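Local coordinates for protein MarR family transcriptional regulator (Peptoclostridium difficile, PDB 5ERI) that probably acts as a DNA-binding transcription regulator of the MarR family, working as a dimer of winged helix-turn-helix subunits, at residues A[57-65]-A[75-86]; A[94-102]-A[112-122]. All blocks are in the same frame, centred on the assembly; numbering follows the deposited sequence.

Contact 1 (A[57-65]-A[75-86]); sequences QFTFLTRIC and LSNMLKVDKATT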
ATOM      1  N   GLN A  57      -0.986  -1.705  11.525  1.00 43.40           N
ATOM      2  CA  GLN A  57      -0.487  -2.162  12.802  1.00 45.52           C
ATOM      3  C   GLN A  57       0.001  -3.638  12.781  1.00 46.37           C
ATOM      4  O   GLN A  57       1.074  -3.956  13.354  1.00 47.36           O
ATOM      5  CB  GLN A  57      -1.551  -2.028  13.851  1.00 50.15           C
ATOM      6  CG  GLN A  57      -1.966  -0.609  14.097  1.00 53.10           C
ATOM      7  CD  GLN A  57      -0.899   0.148  14.837  1.00 67.92           C
ATOM      8  OE1 GLN A  57      -0.750   0.004  16.052  1.00 76.11           O
ATOM      9  NE2 GLN A  57      -0.153   0.974  14.118  1.00 73.25           N
ATOM     10  N   PHE A  58      -0.757  -4.542  12.164  1.00 40.79           N
ATOM     11  CA  PHE A  58      -0.400  -5.968  12.179  1.00 40.94           C
ATOM     12  C   PHE A  58       0.913  -6.166  11.471  1.00 38.78           C
ATOM     13  O   PHE A  58       1.683  -7.018  11.805  1.00 45.53           O
ATOM     14  CB  PHE A  58      -1.480  -6.791  11.517  1.00 43.21           C
ATOM     15  CG  PHE A  58      -1.620  -6.521  10.037  1.00 44.59           C
ATOM     16  CD1 PHE A  58      -2.419  -5.509   9.593  1.00 44.61           C
ATOM     17  CD2 PHE A  58      -0.958  -7.313   9.092  1.00 49.51           C
ATOM     18  CE1 PHE A  58      -2.540  -5.247   8.261  1.00 46.69           C
ATOM     19  CE2 PHE A  58      -1.086  -7.067   7.728  1.00 48.52           C
ATOM     20  CZ  PHE A  58      -1.884  -6.025   7.319  1.00 49.70           C
ATOM     21  N   THR A  59       1.235  -5.300  10.536  1.00 42.39           N
ATOM     22  CA  THR A  59       2.497  -5.406   9.807  1.00 41.49           C
ATOM     23  C   THR A  59       3.714  -5.156  10.731  1.00 43.15           C
ATOM     24  O   THR A  59       4.668  -5.901  10.734  1.00 45.16           O
ATOM     25  CB  THR A  59       2.463  -4.436   8.653  1.00 41.74           C
ATOM     26  OG1 THR A  59       1.436  -4.880   7.767  1.00 48.17           O
ATOM     27  CG2 THR A  59       3.766  -4.420   7.908  1.00 43.70           C
ATOM     28  N   PHE A  60       3.661  -4.083  11.486  1.00 39.53           N
ATOM     29  CA  PHE A  60       4.691  -3.781  12.453  1.00 39.38           C
ATOM     30  C   PHE A  60       4.814  -4.861  13.504  1.00 40.03           C
ATOM     31  O   PHE A  60       5.934  -5.284  13.878  1.00 40.99           O
ATOM     32  CB  PHE A  60       4.430  -2.389  13.117  1.00 42.50           C
ATOM     33  CG  PHE A  60       4.559  -1.202  12.152  1.00 41.30           C
ATOM     34  CD1 PHE A  60       5.794  -0.603  11.917  1.00 39.09           C
ATOM     35  CD2 PHE A  60       3.462  -0.681  11.524  1.00 38.73           C
ATOM     36  CE1 PHE A  60       5.944   0.449  11.019  1.00 38.69           C
ATOM     37  CE2 PHE A  60       3.584   0.418  10.645  1.00 43.83           C
ATOM     38  CZ  PHE A  60       4.822   0.958  10.344  1.00 41.45           C
ATOM     39  N   LEU A  61       3.673  -5.319  13.988  1.00 36.58           N
ATOM     40  CA  LEU A  61       3.682  -6.382  14.979  1.00 37.11           C
ATOM     41  C   LEU A  61       4.375  -7.668  14.505  1.00 42.52           C
ATOM     42  O   LEU A  61       5.233  -8.222  15.211  1.00 46.13           O
ATOM     43  CB  LEU A  61       2.281  -6.654  15.440  1.00 42.00           C
ATOM     44  CG  LEU A  61       2.122  -7.643  16.592  1.00 43.18           C
ATOM     45  CD1 LEU A  61       3.100  -7.241  17.672  1.00 50.65           C
ATOM     46  CD2 LEU A  61       0.683  -7.603  17.099  1.00 44.04           C
ATOM     47  N   THR A  62       4.045  -8.149  13.314  1.00 45.16           N
ATOM     48  CA  THR A  62       4.677  -9.383  12.822  1.00 42.10           C
ATOM     49  C   THR A  62       6.170  -9.239  12.740  1.00 40.78           C
ATOM     50  O   THR A  62       6.886 -10.185  13.057  1.00 45.50           O
ATOM     51  CB  THR A  62       4.152  -9.855  11.431  1.00 42.33           C
ATOM     52  OG1 THR A  62       4.485  -8.896  10.449  1.00 49.29           O
ATOM     53  CG2 THR A  62       2.666  -9.974  11.401  1.00 46.80           C
ATOM     54  N   ARG A  63       6.657  -8.089  12.265  1.00 40.10           N
ATOM     55  CA  ARG A  63       8.101  -7.919  12.194  1.00 40.70           C
ATOM     56  C   ARG A  63       8.786  -7.902  13.546  1.00 42.58           C
ATOM     57  O   ARG A  63       9.934  -8.394  13.704  1.00 50.80           O
ATOM     58  CB  ARG A  63       8.484  -6.668  11.455  1.00 38.92           C
ATOM     59  CG  ARG A  63       7.983  -6.590  10.049  1.00 48.20           C
ATOM     60  CD  ARG A  63       8.149  -7.883   9.248  1.00 52.96           C
ATOM     61  NE  ARG A  63       7.121  -7.910   8.230  1.00 47.68           N
ATOM     62  CZ  ARG A  63       7.303  -7.605   6.981  1.00 50.56           C
ATOM     63  NH1 ARG A  63       8.525  -7.315   6.540  1.00 62.27           N
ATOM     64  NH2 ARG A  63       6.254  -7.624   6.154  1.00 57.41           N
ATOM     65  N   ILE A  64       8.096  -7.336  14.532  1.00 48.59           N
ATOM     66  CA  ILE A  64       8.592  -7.346  15.891  1.00 44.13           C
ATOM     67  C   ILE A  64       8.611  -8.778  16.430  1.00 44.37           C
ATOM     68  O   ILE A  64       9.616  -9.235  16.945  1.00 42.47           O
ATOM     69  CB  ILE A  64       7.802  -6.382  16.762  1.00 44.19           C
ATOM     70  CG1 ILE A  64       8.193  -4.958  16.390  1.00 44.19           C
ATOM     71  CG2 ILE A  64       8.117  -6.586  18.214  1.00 44.70           C
ATOM     72  CD1 ILE A  64       7.219  -3.903  16.875  1.00 48.55           C
ATOM     73  N   CYS A  65       7.522  -9.513  16.279  1.00 49.00           N
ATOM     74  CA  CYS A  65       7.543 -10.919  16.710  1.00 49.68           C
ATOM     75  C   CYS A  65       8.591 -11.777  16.010  1.00 53.11           C
ATOM     76  O   CYS A  65       9.188 -12.666  16.629  1.00 51.42           O
ATOM     77  CB  CYS A  65       6.212 -11.561  16.483  1.00 47.43           C
ATOM     78  SG  CYS A  65       4.863 -10.831  17.442  1.00 56.27           S
ATOM     79  N   LEU A  75      13.559  -1.333  11.905  1.00 44.99           N
ATOM     80  CA  LEU A  75      12.209  -1.682  11.587  1.00 40.93           C
ATOM     81  C   LEU A  75      11.703  -0.783  10.423  1.00 46.21           C
ATOM     82  O   LEU A  75      11.089  -1.298   9.511  1.00 40.09           O
ATOM     83  CB  LEU A  75      11.334  -1.580  12.798  1.00 36.52           C
ATOM     84  CG  LEU A  75       9.886  -1.958  12.596  1.00 40.60           C
ATOM     85  CD1 LEU A  75       9.764  -3.384  12.056  1.00 43.77           C
ATOM     86  CD2 LEU A  75       9.100  -1.851  13.890  1.00 39.32           C
ATOM     87  N   SER A  76      12.081   0.493  10.390  1.00 44.46           N
ATOM     88  CA  SER A  76      11.716   1.411   9.299  1.00 44.20           C
ATOM     89  C   SER A  76      12.363   1.034   7.991  1.00 49.94           C
ATOM     90  O   SER A  76      11.749   1.109   6.909  1.00 41.34           O
ATOM     91  CB  SER A  76      12.119   2.848   9.614  1.00 47.28           C
ATOM     92  OG  SER A  76      11.562   3.206  10.869  1.00 47.64           O
ATOM     93  N   ASN A  77      13.595   0.594   8.080  1.00 44.23           N
ATOM     94  CA  ASN A  77      14.314   0.228   6.905  1.00 44.93           C
ATOM     95  C   ASN A  77      13.793  -1.088   6.338  1.00 43.01           C
ATOM     96  O   ASN A  77      13.834  -1.308   5.155  1.00 45.49           O
ATOM     97  CB  ASN A  77      15.815   0.119   7.200  1.00 47.95           C
ATOM     98  CG  ASN A  77      16.490   1.492   7.443  1.00 56.12           C
ATOM     99  OD1 ASN A  77      16.090   2.531   6.911  1.00 51.19           O
ATOM    100  ND2 ASN A  77      17.523   1.481   8.260  1.00 56.07           N
ATOM    101  N   MET A  78      13.397  -1.990   7.198  1.00 41.54           N
ATOM    102  CA  MET A  78      12.829  -3.264   6.789  1.00 43.44           C
ATOM    103  C   MET A  78      11.464  -3.070   6.061  1.00 43.90           C
ATOM    104  O   MET A  78      11.146  -3.748   5.056  1.00 42.45           O
ATOM    105  CB  MET A  78      12.663  -4.117   8.019  1.00 45.92           C
ATOM    106  CG  MET A  78      11.939  -5.427   7.804  1.00 51.84           C
ATOM    107  SD  MET A  78      12.404  -6.464   9.164  1.00 60.20           S
ATOM    108  CE  MET A  78      10.898  -7.074   9.697  1.00 68.74           C
ATOM    109  N   LEU A  79      10.709  -2.103   6.520  1.00 36.45           N
ATOM    110  CA  LEU A  79       9.367  -1.876   6.025  1.00 36.31           C
ATOM    111  C   LEU A  79       9.263  -0.807   4.982  1.00 38.21           C
ATOM    112  O   LEU A  79       8.178  -0.526   4.413  1.00 40.53           O
ATOM    113  CB  LEU A  79       8.479  -1.559   7.206  1.00 32.27           C
ATOM    114  CG  LEU A  79       8.200  -2.790   8.031  1.00 33.89           C
ATOM    115  CD1 LEU A  79       7.369  -2.400   9.224  1.00 39.54           C
ATOM    116  CD2 LEU A  79       7.433  -3.897   7.276  1.00 42.63           C
ATOM    117  N   LYS A  80      10.399  -0.229   4.695  1.00 40.07           N
ATOM    118  CA  LYS A  80      10.495   0.862   3.732  1.00 41.04           C
ATOM    119  C   LYS A  80       9.566   2.086   3.978  1.00 43.63           C
ATOM    120  O   LYS A  80       8.876   2.606   3.084  1.00 44.58           O
ATOM    121  CB  LYS A  80      10.319   0.316   2.334  1.00 45.35           C
ATOM    122  CG  LYS A  80      10.981  -1.020   2.047  1.00 45.87           C
ATOM    123  CD  LYS A  80      12.479  -1.072   2.263  1.00 49.12           C
ATOM    124  CE  LYS A  80      12.885  -2.509   1.965  1.00 49.10           C
ATOM    125  NZ  LYS A  80      14.059  -2.995   2.700  1.00 55.46           N
ATOM    126  N   VAL A  81       9.516   2.499   5.211  1.00 40.72           N
ATOM    127  CA  VAL A  81       8.801   3.696   5.599  1.00 42.97           C
ATOM    128  C   VAL A  81       9.759   4.607   6.390  1.00 44.61           C
ATOM    129  O   VAL A  81      10.801   4.132   6.861  1.00 42.88           O
ATOM    130  CB  VAL A  81       7.631   3.362   6.506  1.00 41.69           C
ATOM    131  CG1 VAL A  81       6.597   2.545   5.772  1.00 46.43           C
ATOM    132  CG2 VAL A  81       8.064   2.613   7.773  1.00 45.01           C
ATOM    133  N   ASP A  82       9.397   5.875   6.564  1.00 49.25           N
ATOM    134  CA  ASP A  82      10.179   6.803   7.395  1.00 54.59           C
ATOM    135  C   ASP A  82       9.917   6.605   8.889  1.00 50.66           C
ATOM    136  O   ASP A  82       8.903   6.006   9.301  1.00 43.79           O
ATOM    137  CB  ASP A  82       9.927   8.255   7.012  1.00 60.87           C
ATOM    138  CG  ASP A  82       8.525   8.708   7.357  1.00 69.16           C
ATOM    139  OD1 ASP A  82       7.766   7.880   7.920  1.00 62.13           O
ATOM    140  OD2 ASP A  82       8.171   9.884   7.042  1.00 78.05           O
ATOM    141  N   LYS A  83      10.863   7.086   9.695  1.00 50.19           N
ATOM    142  CA  LYS A  83      10.915   6.772  11.134  1.00 52.10           C
ATOM    143  C   LYS A  83       9.678   7.310  11.876  1.00 47.03           C
ATOM    144  O   LYS A  83       9.134   6.683  12.827  1.00 44.00           O
ATOM    145  CB  LYS A  83      12.257   7.273  11.757  1.00 63.48           C
ATOM    146  CG  LYS A  83      12.472   6.853  13.213  1.00 76.79           C
ATOM    147  CD  LYS A  83      13.847   7.297  13.746  1.00 91.00           C
ATOM    148  CE  LYS A  83      13.851   7.650  15.244  1.00 95.62           C
ATOM    149  NZ  LYS A  83      13.362   9.048  15.509  1.00105.63           N
ATOM    150  N   ALA A  84       9.194   8.444  11.404  1.00 42.96           N
ATOM    151  CA  ALA A  84       7.974   9.041  11.975  1.00 48.82           C
ATOM    152  C   ALA A  84       6.753   8.110  11.889  1.00 46.12           C
ATOM    153  O   ALA A  84       5.962   7.945  12.834  1.00 45.66           O
ATOM    154  CB  ALA A  84       7.671  10.360  11.267  1.00 44.18           C
ATOM    155  N   THR A  85       6.620   7.443  10.757  1.00 45.25           N
ATOM    156  CA  THR A  85       5.537   6.491  10.617  1.00 43.12           C
ATOM    157  C   THR A  85       5.674   5.403  11.670  1.00 39.88           C
ATOM    158  O   THR A  85       4.694   5.051  12.321  1.00 42.65           O
ATOM    159  CB  THR A  85       5.559   5.868   9.202  1.00 48.22           C
ATOM    160  OG1 THR A  85       5.447   6.915   8.261  1.00 46.48           O
ATOM    161  CG2 THR A  85       4.397   4.911   8.994  1.00 49.19           C
ATOM    162  N   THR A  86       6.898   4.872  11.812  1.00 39.77           N
ATOM    163  CA  THR A  86       7.185   3.771  12.702  1.00 38.27           C
ATOM    164  C   THR A  86       6.930   4.138  14.126  1.00 39.37           C
ATOM    165  O   THR A  86       6.257   3.389  14.852  1.00 41.40           O
ATOM    166  CB  THR A  86       8.625   3.298  12.529  1.00 41.82           C
ATOM    167  OG1 THR A  86       8.806   2.884  11.177  1.00 41.68           O
ATOM    168  CG2 THR A  86       8.939   2.119  13.457  1.00 43.01           C
TER
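The Phe60 ring and the Arg63 guanidinium carry this contact, both reaching from helix 57-65 to the helix-turn-helix segment 75-86. At the rim of the Phe60 ring, close to its plane, lie Leu75 CD2, Val81 CG2 and the hydroxyl of Thr86, with Phe60 CE1 3.8 Å from Thr86 OG1. Leu79 CD1 comes in obliquely, 3.6 Å from Phe60 CD1, and Thr85 CG2 approaches the far end of the ring at CZ. Phe60 is thus a knob in a hole made by Leu75, Leu79, Thr85 and Thr86, residues drawn from both helices of a helix-turn-helix. The other branch of Leu79 serves the second flat group: CD2 sits over the centre of one guanidinium face, 3.7 Å from Arg63 NH1, with Thr62 OG1 at its edge, in plane. A bend at chi2 (-44°) folds the arginine chain back across Leu79. Leu75 splits likewise, CD1 meeting Arg63 CB at 3.6 Å and CD2 touching both Phe60 and Ile64. Thr86 OG1 donates to Ser76 OG at 2.8 Å, tying the two helices together beside the ring. Apolar packing therefore holds the contact, with a buried guanidinium resting on a leucine methyl and the Thr86 hydroxyl satisfied by Ser76.

Contact 2 (A[94-102]-A[112-122]); sequences IKAGYVDKK and NLTPTDKSLEV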
ATOM      1  N   ILE A  94       2.253  -0.196  21.742  1.00 46.18           N
ATOM      2  CA  ILE A  94       2.600  -0.237  23.180  1.00 52.98           C
ATOM      3  C   ILE A  94       1.312   0.020  23.981  1.00 60.57           C
ATOM      4  O   ILE A  94       0.926  -0.800  24.809  1.00 58.49           O
ATOM      5  CB  ILE A  94       3.677   0.815  23.512  1.00 53.56           C
ATOM      6  CG1 ILE A  94       5.007   0.327  22.980  1.00 51.47           C
ATOM      7  CG2 ILE A  94       3.791   1.096  25.014  1.00 57.06           C
ATOM      8  CD1 ILE A  94       6.019   1.411  22.791  1.00 49.34           C
ATOM      9  N   LYS A  95       0.615   1.111  23.652  1.00 61.71           N
ATOM     10  CA  LYS A  95      -0.654   1.482  24.324  1.00 68.16           C
ATOM     11  C   LYS A  95      -1.671   0.363  24.293  1.00 57.94           C
ATOM     12  O   LYS A  95      -2.357   0.103  25.262  1.00 64.11           O
ATOM     13  CB  LYS A  95      -1.261   2.770  23.729  1.00 65.74           C
ATOM     14  CG  LYS A  95      -1.097   4.015  24.617  1.00 79.48           C
ATOM     15  CD  LYS A  95      -2.295   4.969  24.464  1.00 96.52           C
ATOM     16  CE  LYS A  95      -2.505   5.882  25.671  1.00101.53           C
ATOM     17  NZ  LYS A  95      -3.963   6.106  25.898  1.00109.36           N
ATOM     18  N   ALA A  96      -1.749  -0.344  23.193  1.00 57.33           N
ATOM     19  CA  ALA A  96      -2.629  -1.520  23.136  1.00 54.84           C
ATOM     20  C   ALA A  96      -2.010  -2.770  23.795  1.00 61.70           C
ATOM     21  O   ALA A  96      -2.628  -3.836  23.722  1.00 53.64           O
ATOM     22  CB  ALA A  96      -2.994  -1.827  21.702  1.00 56.85           C
ATOM     23  N   GLY A  97      -0.801  -2.671  24.391  1.00 49.92           N
ATOM     24  CA  GLY A  97      -0.175  -3.849  25.081  1.00 57.43           C
ATOM     25  C   GLY A  97       0.397  -4.960  24.177  1.00 60.37           C
ATOM     26  O   GLY A  97       0.478  -6.133  24.577  1.00 62.68           O
ATOM     27  N   TYR A  98       0.798  -4.627  22.946  1.00 52.97           N
ATOM     28  CA  TYR A  98       1.289  -5.678  22.051  1.00 47.97           C
ATOM     29  C   TYR A  98       2.813  -5.667  22.039  1.00 47.13           C
ATOM     30  O   TYR A  98       3.448  -6.654  21.728  1.00 47.17           O
ATOM     31  CB  TYR A  98       0.738  -5.493  20.644  1.00 46.64           C
ATOM     32  CG  TYR A  98      -0.689  -5.875  20.413  1.00 43.29           C
ATOM     33  CD1 TYR A  98      -1.079  -7.170  20.539  1.00 51.63           C
ATOM     34  CD2 TYR A  98      -1.611  -4.954  19.925  1.00 55.09           C
ATOM     35  CE1 TYR A  98      -2.369  -7.556  20.265  1.00 55.97           C
ATOM     36  CE2 TYR A  98      -2.921  -5.320  19.649  1.00 55.22           C
ATOM     37  CZ  TYR A  98      -3.281  -6.645  19.822  1.00 50.36           C
ATOM     38  OH  TYR A  98      -4.548  -7.086  19.603  1.00 53.28           O
ATOM     39  N   VAL A  99       3.401  -4.554  22.441  1.00 55.19           N
ATOM     40  CA  VAL A  99       4.824  -4.367  22.310  1.00 51.55           C
ATOM     41  C   VAL A  99       5.381  -3.687  23.539  1.00 56.29           C
ATOM     42  O   VAL A  99       4.734  -2.843  24.115  1.00 55.42           O
ATOM     43  CB  VAL A  99       5.106  -3.452  21.096  1.00 52.44           C
ATOM     44  CG1 VAL A  99       6.525  -2.942  21.070  1.00 50.35           C
ATOM     45  CG2 VAL A  99       4.833  -4.229  19.818  1.00 59.69           C
ATOM     46  N   ASP A 100       6.609  -4.045  23.906  1.00 56.98           N
ATOM     47  CA  ASP A 100       7.377  -3.321  24.925  1.00 59.78           C
ATOM     48  C   ASP A 100       8.563  -2.718  24.223  1.00 50.25           C
ATOM     49  O   ASP A 100       9.078  -3.311  23.306  1.00 50.44           O
ATOM     50  CB  ASP A 100       7.877  -4.274  26.023  1.00 68.63           C
ATOM     51  CG  ASP A 100       6.751  -4.808  26.907  1.00 68.05           C
ATOM     52  OD1 ASP A 100       5.792  -4.028  27.229  1.00 70.06           O
ATOM     53  OD2 ASP A 100       6.843  -6.007  27.271  1.00 74.48           O
ATOM     54  N   LYS A 101       8.946  -1.506  24.596  1.00 53.98           N
ATOM     55  CA  LYS A 101      10.193  -0.893  24.126  1.00 53.24           C
ATOM     56  C   LYS A 101      11.076  -0.603  25.328  1.00 59.63           C
ATOM     57  O   LYS A 101      10.582  -0.207  26.390  1.00 70.76           O
ATOM     58  CB  LYS A 101       9.994   0.386  23.323  1.00 55.26           C
ATOM     59  CG  LYS A 101       9.573   1.630  24.072  1.00 70.62           C
ATOM     60  CD  LYS A 101       9.518   2.832  23.107  1.00 75.05           C
ATOM     61  CE  LYS A 101       9.099   4.147  23.792  1.00 81.75           C
ATOM     62  NZ  LYS A 101       7.713   4.226  24.384  1.00 86.74           N
ATOM     63  N   LYS A 102      12.370  -0.820  25.139  1.00 58.01           N
ATOM     64  CA  LYS A 102      13.382  -0.556  26.145  1.00 56.38           C
ATOM     65  C   LYS A 102      14.530   0.214  25.501  1.00 50.23           C
ATOM     66  O   LYS A 102      14.953  -0.026  24.374  1.00 45.71           O
ATOM     67  CB  LYS A 102      13.822  -1.864  26.800  1.00 65.50           C
ATOM     68  CG  LYS A 102      12.656  -2.562  27.519  1.00 79.33           C
ATOM     69  CD  LYS A 102      13.116  -3.622  28.526  1.00 93.78           C
ATOM     70  CE  LYS A 102      11.940  -4.378  29.162  1.00 98.84           C
ATOM     71  NZ  LYS A 102      12.404  -5.403  30.156  1.00100.97           N
ATOM     72  N   ASN A 112      14.856  -0.901  21.786  1.00 47.84           N
ATOM     73  CA  ASN A 112      14.657  -2.203  21.299  1.00 47.43           C
ATOM     74  C   ASN A 112      13.230  -2.540  21.483  1.00 49.44           C
ATOM     75  O   ASN A 112      12.689  -2.393  22.576  1.00 57.73           O
ATOM     76  CB  ASN A 112      15.551  -3.208  22.044  1.00 52.23           C
ATOM     77  CG  ASN A 112      16.991  -2.737  22.100  1.00 55.53           C
ATOM     78  OD1 ASN A 112      17.510  -2.226  21.111  1.00 57.35           O
ATOM     79  ND2 ASN A 112      17.592  -2.770  23.291  1.00 67.28           N
ATOM     80  N   LEU A 113      12.631  -3.071  20.421  1.00 46.89           N
ATOM     81  CA  LEU A 113      11.238  -3.524  20.477  1.00 46.30           C
ATOM     82  C   LEU A 113      11.165  -4.990  20.675  1.00 40.33           C
ATOM     83  O   LEU A 113      11.823  -5.737  19.973  1.00 48.42           O
ATOM     84  CB  LEU A 113      10.462  -3.136  19.175  1.00 45.42           C
ATOM     85  CG  LEU A 113      10.733  -1.685  18.724  1.00 44.85           C
ATOM     86  CD1 LEU A 113      10.412  -1.478  17.267  1.00 48.60           C
ATOM     87  CD2 LEU A 113       9.987  -0.725  19.629  1.00 48.87           C
ATOM     88  N   THR A 114      10.224  -5.388  21.504  1.00 40.39           N
ATOM     89  CA  THR A 114      10.006  -6.735  21.882  1.00 46.75           C
ATOM     90  C   THR A 114       8.519  -7.007  21.946  1.00 48.34           C
ATOM     91  O   THR A 114       7.750  -6.124  22.319  1.00 52.49           O
ATOM     92  CB  THR A 114      10.672  -6.891  23.270  1.00 58.13           C
ATOM     93  OG1 THR A 114      11.723  -7.840  23.138  1.00 62.65           O
ATOM     94  CG2 THR A 114       9.714  -7.305  24.379  1.00 66.93           C
ATOM     95  N   PRO A 115       8.095  -8.247  21.607  1.00 50.20           N
ATOM     96  CA  PRO A 115       6.676  -8.574  21.709  1.00 50.97           C
ATOM     97  C   PRO A 115       6.316  -8.925  23.142  1.00 59.50           C
ATOM     98  O   PRO A 115       7.151  -9.514  23.847  1.00 50.94           O
ATOM     99  CB  PRO A 115       6.548  -9.831  20.832  1.00 47.66           C
ATOM    100  CG  PRO A 115       7.889 -10.539  20.965  1.00 43.32           C
ATOM    101  CD  PRO A 115       8.878  -9.392  21.095  1.00 52.77           C
ATOM    102  N   THR A 116       5.081  -8.612  23.535  1.00 61.78           N
ATOM    103  CA  THR A 116       4.561  -9.016  24.814  1.00 57.34           C
ATOM    104  C   THR A 116       3.888 -10.369  24.671  1.00 71.94           C
ATOM    105  O   THR A 116       3.616 -10.811  23.527  1.00 58.70           O
ATOM    106  CB  THR A 116       3.503  -8.029  25.308  1.00 57.23           C
ATOM    107  OG1 THR A 116       2.390  -8.002  24.378  1.00 52.81           O
ATOM    108  CG2 THR A 116       4.132  -6.658  25.466  1.00 58.16           C
ATOM    109  N   ASP A 117       3.577 -10.987  25.826  1.00 68.89           N
ATOM    110  CA  ASP A 117       2.957 -12.329  25.898  1.00 81.71           C
ATOM    111  C   ASP A 117       1.667 -12.405  25.056  1.00 73.15           C
ATOM    112  O   ASP A 117       1.427 -13.392  24.339  1.00 62.91           O
ATOM    113  CB  ASP A 117       2.672 -12.730  27.375  1.00 95.11           C
ATOM    114  CG  ASP A 117       3.907 -13.355  28.094  1.00107.90           C
ATOM    115  OD1 ASP A 117       4.984 -13.519  27.448  1.00106.28           O
ATOM    116  OD2 ASP A 117       3.783 -13.686  29.312  1.00115.07           O
ATOM    117  N   LYS A 118       0.889 -11.327  25.137  1.00 68.15           N
ATOM    118  CA  LYS A 118      -0.363 -11.159  24.387  1.00 73.63           C
ATOM    119  C   LYS A 118      -0.231 -11.349  22.847  1.00 79.37           C
ATOM    120  O   LYS A 118      -0.983 -12.124  22.181  1.00 73.95           O
ATOM    121  CB  LYS A 118      -0.898  -9.737  24.674  1.00 63.70           C
ATOM    122  CG  LYS A 118      -2.184  -9.408  23.916  1.00 70.30           C
ATOM    123  CD  LYS A 118      -2.925  -8.268  24.571  1.00 70.68           C
ATOM    124  CE  LYS A 118      -3.705  -7.494  23.540  1.00 79.27           C
ATOM    125  NZ  LYS A 118      -3.918  -6.140  24.089  1.00 88.20           N
ATOM    126  N   SER A 119       0.729 -10.612  22.298  1.00 68.13           N
ATOM    127  CA  SER A 119       0.951 -10.595  20.874  1.00 69.13           C
ATOM    128  C   SER A 119       1.454 -11.969  20.312  1.00 69.32           C
ATOM    129  O   SER A 119       1.255 -12.299  19.136  1.00 60.81           O
ATOM    130  CB  SER A 119       1.834  -9.386  20.535  1.00 62.79           C
ATOM    131  OG  SER A 119       3.171  -9.649  20.820  1.00 73.81           O
ATOM    132  N   LEU A 120       2.000 -12.817  21.176  1.00 75.84           N
ATOM    133  CA  LEU A 120       2.490 -14.111  20.744  1.00 70.84           C
ATOM    134  C   LEU A 120       1.373 -15.046  20.315  1.00 67.87           C
ATOM    135  O   LEU A 120       1.557 -15.858  19.394  1.00 69.63           O
ATOM    136  CB  LEU A 120       3.383 -14.742  21.809  1.00 77.33           C
ATOM    137  CG  LEU A 120       4.802 -14.156  21.742  1.00 78.65           C
ATOM    138  CD1 LEU A 120       5.518 -14.253  23.094  1.00 87.40           C
ATOM    139  CD2 LEU A 120       5.621 -14.811  20.639  1.00 79.54           C
ATOM    140  N   GLU A 121       0.200 -14.918  20.913  1.00 68.39           N
ATOM    141  CA  GLU A 121      -0.962 -15.691  20.407  1.00 69.30           C
ATOM    142  C   GLU A 121      -1.491 -15.118  19.089  1.00 68.29           C
ATOM    143  O   GLU A 121      -1.844 -15.847  18.155  1.00 70.59           O
ATOM    144  CB  GLU A 121      -2.080 -15.696  21.449  1.00 86.37           C
ATOM    145  CG  GLU A 121      -2.903 -16.983  21.491  1.00 92.64           C
ATOM    146  CD  GLU A 121      -3.592 -17.143  22.830  1.00101.90           C
ATOM    147  OE1 GLU A 121      -3.108 -17.920  23.693  1.00102.39           O
ATOM    148  OE2 GLU A 121      -4.599 -16.440  23.032  1.00104.89           O
ATOM    149  N   VAL A 122      -1.528 -13.790  19.011  1.00 64.85           N
ATOM    150  CA  VAL A 122      -2.078 -13.112  17.853  1.00 59.60           C
ATOM    151  C   VAL A 122      -1.181 -13.391  16.641  1.00 53.12           C
ATOM    152  O   VAL A 122      -1.660 -13.490  15.503  1.00 52.27           O
ATOM    153  CB  VAL A 122      -2.292 -11.598  18.138  1.00 65.06           C
ATOM    154  CG1 VAL A 122      -2.643 -10.830  16.878  1.00 70.48           C
ATOM    155  CG2 VAL A 122      -3.409 -11.419  19.162  1.00 65.67           C
TER
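Tyr98 and Lys118 meet where the beta hairpin of the winged helix-turn-helix, the wing, runs into helix 117-138. The lysine, CG anti to the backbone N (chi1 178°) and extended beyond it, crosses the tyrosine ring and sets NZ over one face, 4.4 Å from the ring centroid and 14° off the normal, a cation-pi contact. The same NZ donates to Ala96 O at 2.7 Å, so the ammonium has two partners, the carbonyl and the ring face, with Ala96 O over that same face. Ser119 CB lies at the ring edge, 3.7 Å from Tyr98 CD1, and Val122 CG2 packs obliquely near CE1; the phenol hydroxyl is hydrogen-bonded to Leu51 O. Gly97, closing helix 83-95 in a Schellman motif, offers its O to Thr116 OG1 at 2.7 Å. Thr116 N donates to Tyr98 O. Beyond this junction the strands pair antiparallel: Asp100 with Thr114 and Lys102 with Asn112 are hydrogen-bonded pairs, Val99 with Pro115 and Lys101 with Leu113 non-hydrogen-bonded ones. Val99 and Leu113 face the helices, touching Leu93 and Ile90 respectively. On the other face of the hairpin, the Asp100 and Thr116 side chains cross at about a right angle, and methyl CG2 of Thr116 comes 3.3 Å from Asp100 OD2.

In the fold
Contact 1 closes before contact 2 opens along the chain, and their centres lie 14 Å apart. Both use helix 83-95: its first turn belongs to contact 1 and its last to contact 2, so this second helix of the helix-turn-helix, in MarR proteins the probable DNA-recognition helix, leads on to the wing. They touch directly where Leu75 CD2 meets Leu113 CD1 at 3.6 Å, where Ile64 CG2 packs on the Thr114-Pro115 backbone, and where Leu61 rests on Ser119. Strand 111-115 also pairs with the short strand 70-71, making a three-stranded sheet. Together the contacts join the helices and hairpin of a single winged domain, consistent with DNA binding; contact 1 also borders the second subunit.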